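PDB 3N1U: hydrolase, HAD superfamily, subfamily III A from Legionella pneumophila, which probably hydrolyses 3-deoxy-D-manno-octulosonate 8-phosphate to 3-deoxy-D-manno-octulosonate and inorganic phosphate, a step of lipopolysaccharide biosynthesis. Local coordinates for residues A[137-140]-A[141-144]; A[166-170]-A[171-175]; A[100-103]-A[104-108]. All blocks are in the same frame, centred on the assembly; numbering follows the deposited sequence. Where two conformers were deposited one is given.

Contact 1 (A[137-140]-A[141-144]); sequences NAVP and QVLE
P140 and E144 are joined across the first turn of helix 140-145 by the carbonyl of one and the amide of the other. E144 N lies 2.9 Å from P140 O in a moderately bent bond (N-H...O 152°), and the CB of E144 rests against the same oxygen. The ring remains exposed, although its CB lies against the amide of Q141; lacking an N-H, proline loses nothing in the first turn of a helix, where that hydrogen has no earlier helical carbonyl to meet.

L143 joins the turn to the loop before it. Its CG stands opposite its own carbonyl carbon (chi1 -66°), which swings the branch back along the helix toward the loop. There CD1 settles 3.5 Å from the O of A138, and CD2 lies 4.1 Å from the CB of A138. The amide of L143 meanwhile closes the first turn on the N-cap residue: L143 N is 3.1 Å from V139 O in a nearly straight bond (167°).

A138 completes the group. Its methyl, 3.7 Å from CG1 of V142, fills the angle between V142 and L143, while CG2 of V142 meets CG2 of V139 at 3.7 Å. Both valines are buried: V142 continues onto L123 and I126 of helix 123-128, and V139 touches Q50 of the second subunit.

The side chain of A138 is also about 4 Å from that of D118, a calcium ligand in this structure, and the backbone of V139 is hydrogen-bonded to D118. The chemistry is thus divided: main-chain bonds start the helix, and small apolar groups pack its beginning against the loop, so that this end of the helix is tied to the neighbourhood of the metal site.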
loop_
_atom_site.group_PDB
_atom_site.type_symbol
_atom_site.label_atom_id
_atom_site.label_comp_id
_atom_site.label_asym_id
_atom_site.label_seq_id
_atom_site.Cartn_x
_atom_site.Cartn_y
_atom_site.Cartn_z
ATOM N N ASN A 137 -12.964 -6.280 -1.374
ATOM C CA ASN A 137 -11.864 -7.216 -1.693
ATOM C C ASN A 137 -12.182 -8.641 -1.150
ATOM O O ASN A 137 -11.279 -9.500 -1.051
ATOM C CB ASN A 137 -10.542 -6.712 -1.014
ATOM C CG ASN A 137 -10.743 -6.422 0.453
ATOM O OD1 ASN A 137 -11.616 -5.682 0.795
ATOM N ND2 ASN A 137 -9.961 -7.060 1.355
ATOM N N ALA A 138 -13.436 -8.888 -0.775
ATOM C CA ALA A 138 -13.807 -10.200 -0.240
ATOM C C ALA A 138 -13.665 -11.283 -1.288
ATOM O O ALA A 138 -13.665 -10.986 -2.514
ATOM C CB ALA A 138 -15.272 -10.191 0.310
ATOM N N VAL A 139 -13.588 -12.546 -0.831
ATOM C CA VAL A 139 -13.469 -13.668 -1.765
ATOM C C VAL A 139 -14.787 -13.809 -2.546
ATOM O O VAL A 139 -15.856 -13.334 -2.095
ATOM C CB VAL A 139 -13.065 -14.994 -1.068
ATOM C CG1 VAL A 139 -11.714 -14.741 -0.276
ATOM C CG2 VAL A 139 -14.220 -15.544 -0.172
ATOM N N PRO A 140 -14.728 -14.444 -3.714
ATOM C CA PRO A 140 -15.925 -14.446 -4.575
ATOM C C PRO A 140 -17.285 -14.901 -3.960
ATOM O O PRO A 140 -18.326 -14.239 -4.195
ATOM C CB PRO A 140 -15.489 -15.338 -5.752
ATOM C CG PRO A 140 -13.969 -15.000 -5.886
ATOM C CD PRO A 140 -13.530 -14.987 -4.415
ATOM N N GLN A 141 -17.304 -15.980 -3.181
ATOM C CA GLN A 141 -18.551 -16.417 -2.539
ATOM C C GLN A 141 -19.116 -15.409 -1.540
ATOM O O GLN A 141 -20.332 -15.211 -1.448
ATOM C CB GLN A 141 -18.321 -17.704 -1.793
ATOM C CG GLN A 141 -18.451 -18.933 -2.651
ATOM C CD GLN A 141 -18.152 -20.184 -1.851
ATOM O OE1 GLN A 141 -18.984 -20.641 -1.073
ATOM N NE2 GLN A 141 -16.953 -20.752 -2.048
ATOM N N VAL A 142 -18.232 -14.769 -0.772
ATOM C CA VAL A 142 -18.675 -13.760 0.149
ATOM C C VAL A 142 -19.280 -12.563 -0.596
ATOM O O VAL A 142 -20.317 -12.057 -0.178
ATOM C CB VAL A 142 -17.510 -13.303 1.077
ATOM C CG1 VAL A 142 -17.949 -12.116 1.947
ATOM C CG2 VAL A 142 -17.058 -14.515 1.934
ATOM N N LEU A 143 -18.661 -12.111 -1.691
ATOM C CA LEU A 143 -19.265 -11.026 -2.488
ATOM C C LEU A 143 -20.626 -11.495 -3.017
ATOM O O LEU A 143 -21.598 -10.735 -3.017
ATOM C CB LEU A 143 -18.388 -10.616 -3.668
ATOM C CG LEU A 143 -17.046 -9.957 -3.384
ATOM C CD1 LEU A 143 -16.220 -9.911 -4.690
ATOM C CD2 LEU A 143 -17.274 -8.513 -2.819
ATOM N N GLU A 144 -20.685 -12.740 -3.457
ATOM C CA GLU A 144 -21.928 -13.284 -4.033
ATOM C C GLU A 144 -23.143 -13.300 -3.084
ATOM O O GLU A 144 -24.275 -12.987 -3.508
ATOM C CB GLU A 144 -21.665 -14.680 -4.618
ATOM C CG GLU A 144 -22.891 -15.291 -5.326
ATOM C CD GLU A 144 -22.655 -16.745 -5.722
ATOM O OE1 GLU A 144 -21.486 -17.176 -5.798
ATOM O OE2 GLU A 144 -23.649 -17.467 -5.926
#

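Contact 2 (A[166-170]-A[171-175]); sequences ILNAQ and NKAEL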
loop_
_atom_site.group_PDB
_atom_site.type_symbol
_atom_site.label_atom_id
_atom_site.label_comp_id
_atom_site.label_asym_id
_atom_site.label_seq_id
_atom_site.Cartn_x
_atom_site.Cartn_y
_atom_site.Cartn_z
ATOM N N ILE A 166 -25.458 2.947 8.248
ATOM C CA ILE A 166 -26.332 2.605 9.380
ATOM C C ILE A 166 -26.793 3.923 10.078
ATOM O O ILE A 166 -28.012 4.158 10.323
ATOM C CB ILE A 166 -25.611 1.647 10.349
ATOM C CG1 ILE A 166 -25.412 0.236 9.714
ATOM C CG2 ILE A 166 -26.361 1.533 11.726
ATOM C CD1 ILE A 166 -24.370 -0.613 10.483
ATOM N N LEU A 167 -25.831 4.808 10.345
ATOM C CA LEU A 167 -26.184 6.049 11.021
ATOM C C LEU A 167 -27.142 6.880 10.189
ATOM O O LEU A 167 -28.127 7.428 10.693
ATOM C CB LEU A 167 -24.928 6.854 11.360
ATOM C CG LEU A 167 -24.030 6.219 12.455
ATOM C CD1 LEU A 167 -22.705 6.976 12.441
ATOM C CD2 LEU A 167 -24.715 6.371 13.799
ATOM N N ASN A 168 -26.865 6.955 8.903
ATOM C CA ASN A 168 -27.756 7.711 8.005
ATOM C C ASN A 168 -29.164 7.143 7.903
ATOM O O ASN A 168 -30.153 7.902 7.928
ATOM C CB ASN A 168 -27.087 7.904 6.639
ATOM C CG ASN A 168 -26.066 9.070 6.677
ATOM O OD1 ASN A 168 -26.356 10.132 7.259
ATOM N ND2 ASN A 168 -24.901 8.874 6.089
ATOM N N ALA A 169 -29.259 5.818 7.802
ATOM C CA ALA A 169 -30.563 5.131 7.780
ATOM C C ALA A 169 -31.424 5.401 9.006
ATOM O O ALA A 169 -32.646 5.454 8.908
ATOM C CB ALA A 169 -30.369 3.632 7.568
ATOM N N GLN A 170 -30.772 5.539 10.157
ATOM C CA GLN A 170 -31.434 5.707 11.411
ATOM C C GLN A 170 -31.540 7.168 11.853
ATOM O O GLN A 170 -32.016 7.441 12.944
ATOM C CB GLN A 170 -30.673 4.880 12.453
ATOM C CG GLN A 170 -30.754 3.348 12.188
ATOM C CD GLN A 170 -30.086 2.552 13.315
ATOM O OE1 GLN A 170 -29.978 3.034 14.447
ATOM N NE2 GLN A 170 -29.665 1.332 13.018
ATOM N N ASN A 171 -31.074 8.080 10.989
ATOM C CA ASN A 171 -31.078 9.526 11.259
ATOM C C ASN A 171 -30.308 9.850 12.544
ATOM O O ASN A 171 -30.723 10.736 13.316
ATOM C CB ASN A 171 -32.518 10.089 11.306
ATOM C CG ASN A 171 -33.258 9.951 9.976
ATOM O OD1 ASN A 171 -32.716 10.232 8.916
ATOM N ND2 ASN A 171 -34.510 9.532 10.041
ATOM N N LYS A 172 -29.188 9.141 12.759
ATOM C CA LYS A 172 -28.350 9.285 13.952
ATOM C C LYS A 172 -26.959 9.872 13.678
ATOM O O LYS A 172 -26.144 9.977 14.590
ATOM C CB LYS A 172 -28.191 7.937 14.681
ATOM C CG LYS A 172 -29.434 7.506 15.442
ATOM C CD LYS A 172 -29.325 6.091 16.017
ATOM C CE LYS A 172 -30.679 5.733 16.777
ATOM N NZ LYS A 172 -30.738 4.233 16.820
ATOM N N ALA A 173 -26.700 10.265 12.442
ATOM C CA ALA A 173 -25.361 10.792 12.075
ATOM C C ALA A 173 -24.992 12.068 12.899
ATOM O O ALA A 173 -23.873 12.155 13.463
ATOM C CB ALA A 173 -25.289 11.050 10.600
ATOM N N GLU A 174 -25.895 13.036 12.947
ATOM C CA GLU A 174 -25.691 14.251 13.771
ATOM C C GLU A 174 -25.544 13.945 15.277
ATOM O O GLU A 174 -24.582 14.415 15.893
ATOM C CB GLU A 174 -26.763 15.321 13.498
ATOM C CG GLU A 174 -26.372 16.343 12.400
ATOM C CD GLU A 174 -24.965 16.994 12.594
ATOM O OE1 GLU A 174 -24.171 17.059 11.606
ATOM O OE2 GLU A 174 -24.643 17.437 13.725
ATOM N N LEU A 175 -26.459 13.144 15.838
ATOM C CA LEU A 175 -26.332 12.613 17.222
ATOM C C LEU A 175 -24.948 12.029 17.518
ATOM O O LEU A 175 -24.310 12.387 18.524
ATOM C CB LEU A 175 -27.414 11.538 17.548
ATOM C CG LEU A 175 -28.656 11.867 18.379
ATOM C CD1 LEU A 175 -29.515 12.930 17.716
ATOM C CD2 LEU A 175 -29.480 10.608 18.668
HETATM O O HOH W 1 -30.406 10.555 7.320
#
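L167 meets K172 twice, through its carbonyl and through its side chain. L167 O accepts the amide of K172, the N lying 2.9 Å away in an almost straight bond (170°). CD2 of L167, set nearly at right angles to the lysine chain, lies 3.9 Å from CB of K172, and the L167 CB approaches the A173 methyl at 4.3 Å. Beyond these the leucine is buried against L57 and L58 of helix 49-60.

One residue on, N168 supplies the second carbonyl of the turn. The amide of N171 sits above the plane of that group, with N171 N 3.2 Å from N168 O. A water also donates to N168 O; its link to OD1 of N171 is tentative, since that side chain has two conformers. The amide oxygen of N168, OD1, touches CB of A173 at 3.6 Å.

Q170 ends the segment with an extended chain that crosses K172 obliquely. Its OE1 takes a hydrogen bond from the ammonium group, K172 NZ being 2.8 Å away. The NE2 of Q170 donates to the carbonyls of A16 and I19, so both ends of the amide are used and its rotation is settled.

N171 has positive phi (57°), and the two amide bonds that run back from N171 and K172 make this a Schellman motif, the C-terminal cap of helix 158-169 from which the chain turns into helix 173-181.

Contact 3 (A[100-103]-A[104-108]); sequences QHLK and KTLGL
L102 and L106 make the close-packed side of this helix end, their CD1 atoms 4.0 Å apart. With its CG opposite the backbone N (chi1 -180°) and a turn at chi2, L102 brings the end of its side chain toward L106, one turn on. Both leucines face the central sheet, packing on H87 and F113, and L102 reaches I23 between them in the sheet order. The backbone joins the same pair, L106 N lying 2.9 Å from L102 O.

The flank is polar but still ordered. H101 O takes two hydrogen bonds from T105, whose N and OG1 come from opposite faces of the carbonyl plane; OG1 is the nearer, at 2.7 Å from H101 O. The imidazole of H101 is held by Y89, whose hydroxyl bonds to ND1. G107, with positive phi, closes the last bond, its N 2.8 Å from K103 O.

Only the far ends of the lysine chains are loosely held. K104 lays its aliphatic chain along the preceding turn, its CG 3.5 Å from Q100 O. K103, which also packs on F113, runs alongside the chain end, its CG 3.5 Å from L108 O, and its NZ has a long, weak ion pair with D110.

Apolar branches therefore hold the helix to the sheet, while the T105 hydroxyl is satisfied by its own helix and the lysines contribute mainly their aliphatic chains.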
loop_
_atom_site.group_PDB
_atom_site.type_symbol
_atom_site.label_atom_id
_atom_site.label_comp_id
_atom_site.label_asym_id
_atom_site.label_seq_id
_atom_site.Cartn_x
_atom_site.Cartn_y
_atom_site.Cartn_z
ATOM N N GLN A 100 -23.418 -16.874 18.519
ATOM C CA GLN A 100 -24.556 -17.267 19.357
ATOM C C GLN A 100 -24.359 -16.766 20.793
ATOM O O GLN A 100 -25.322 -16.367 21.459
ATOM C CB GLN A 100 -24.808 -18.807 19.285
ATOM C CG GLN A 100 -26.107 -19.280 20.003
ATOM C CD GLN A 100 -27.405 -18.616 19.506
ATOM O OE1 GLN A 100 -27.573 -18.318 18.303
ATOM N NE2 GLN A 100 -28.326 -18.386 20.436
ATOM N N HIS A 101 -23.109 -16.759 21.252
ATOM C CA HIS A 101 -22.779 -16.252 22.575
ATOM C C HIS A 101 -23.027 -14.750 22.657
ATOM O O HIS A 101 -23.598 -14.253 23.650
ATOM C CB HIS A 101 -21.314 -16.533 22.919
ATOM C CG HIS A 101 -20.926 -16.061 24.289
ATOM N ND1 HIS A 101 -20.596 -14.752 24.551
ATOM C CD2 HIS A 101 -20.846 -16.714 25.474
ATOM C CE1 HIS A 101 -20.318 -14.614 25.834
ATOM N NE2 HIS A 101 -20.479 -15.786 26.423
ATOM N N LEU A 102 -22.601 -14.027 21.617
ATOM C CA LEU A 102 -22.840 -12.575 21.560
ATOM C C LEU A 102 -24.347 -12.282 21.541
ATOM O O LEU A 102 -24.836 -11.362 22.196
ATOM C CB LEU A 102 -22.183 -11.989 20.322
ATOM C CG LEU A 102 -22.352 -10.477 20.149
ATOM C CD1 LEU A 102 -21.734 -9.642 21.278
ATOM C CD2 LEU A 102 -21.827 -10.040 18.763
ATOM N N LYS A 103 -25.087 -13.094 20.786
ATOM C CA LYS A 103 -26.520 -12.913 20.690
ATOM C C LYS A 103 -27.171 -13.076 22.071
ATOM O O LYS A 103 -28.050 -12.290 22.449
ATOM C CB LYS A 103 -27.077 -13.887 19.658
ATOM C CG LYS A 103 -28.588 -13.863 19.464
ATOM C CD LYS A 103 -28.855 -14.824 18.310
ATOM C CE LYS A 103 -30.083 -14.456 17.543
ATOM N NZ LYS A 103 -31.204 -15.242 17.989
ATOM N N LYS A 104 -26.746 -14.098 22.821
ATOM C CA LYS A 104 -27.273 -14.330 24.168
ATOM C C LYS A 104 -26.937 -13.146 25.071
ATOM O O LYS A 104 -27.773 -12.701 25.856
ATOM C CB LYS A 104 -26.732 -15.625 24.785
ATOM C CG LYS A 104 -27.352 -16.869 24.226
ATOM C CD LYS A 104 -26.821 -18.104 24.960
ATOM C CE LYS A 104 -27.556 -19.381 24.553
ATOM N NZ LYS A 104 -27.361 -19.668 23.090
ATOM N N THR A 105 -25.703 -12.649 24.966
ATOM C CA THR A 105 -25.228 -11.571 25.820
ATOM C C THR A 105 -26.041 -10.300 25.596
ATOM O O THR A 105 -26.430 -9.623 26.554
ATOM C CB THR A 105 -23.724 -11.286 25.528
ATOM O OG1 THR A 105 -22.975 -12.519 25.651
ATOM C CG2 THR A 105 -23.167 -10.162 26.451
ATOM N N LEU A 106 -26.325 -9.993 24.333
ATOM C CA LEU A 106 -27.008 -8.744 24.002
ATOM C C LEU A 106 -28.535 -8.843 24.008
ATOM O O LEU A 106 -29.191 -7.828 24.132
ATOM C CB LEU A 106 -26.520 -8.196 22.647
ATOM C CG LEU A 106 -25.048 -7.764 22.578
ATOM C CD1 LEU A 106 -24.775 -7.008 21.257
ATOM C CD2 LEU A 106 -24.720 -6.866 23.765
ATOM N N GLY A 107 -29.093 -10.039 23.806
ATOM C CA GLY A 107 -30.584 -10.199 23.823
ATOM C C GLY A 107 -31.237 -9.722 22.516
ATOM O O GLY A 107 -32.428 -9.421 22.469
ATOM N N LEU A 108 -30.466 -9.712 21.438
ATOM C CA LEU A 108 -30.938 -9.177 20.157
ATOM C C LEU A 108 -31.472 -10.226 19.182
ATOM O O LEU A 108 -31.056 -11.390 19.215
ATOM C CB LEU A 108 -29.826 -8.368 19.449
ATOM C CG LEU A 108 -29.265 -7.099 20.107
ATOM C CD1 LEU A 108 -28.155 -6.438 19.177
ATOM C CD2 LEU A 108 -30.375 -6.119 20.382
#

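In the fold
All three contacts are local and sit at helix ends: contact 1 starts helix 140-145, whereas contact 2 ends helix 158-169 and leads into helix 173-181, and contact 3 ends helix 96-106. Contacts 1 and 2 are partly buried; contact 3 is a surface contact with one buried leucine. No helix is shared and no pair touches; contacts 2 and 3 come closest, with nearest atoms about 10 Å apart. Contact 1 lies near the metal site and a second subunit and is mainly apolar beyond its backbone bonds. Contact 2, away from the metal site, adds a lysine-glutamine bond, and contact 3 has leucines packed on the sheet, with lysine chains along the exposed flank.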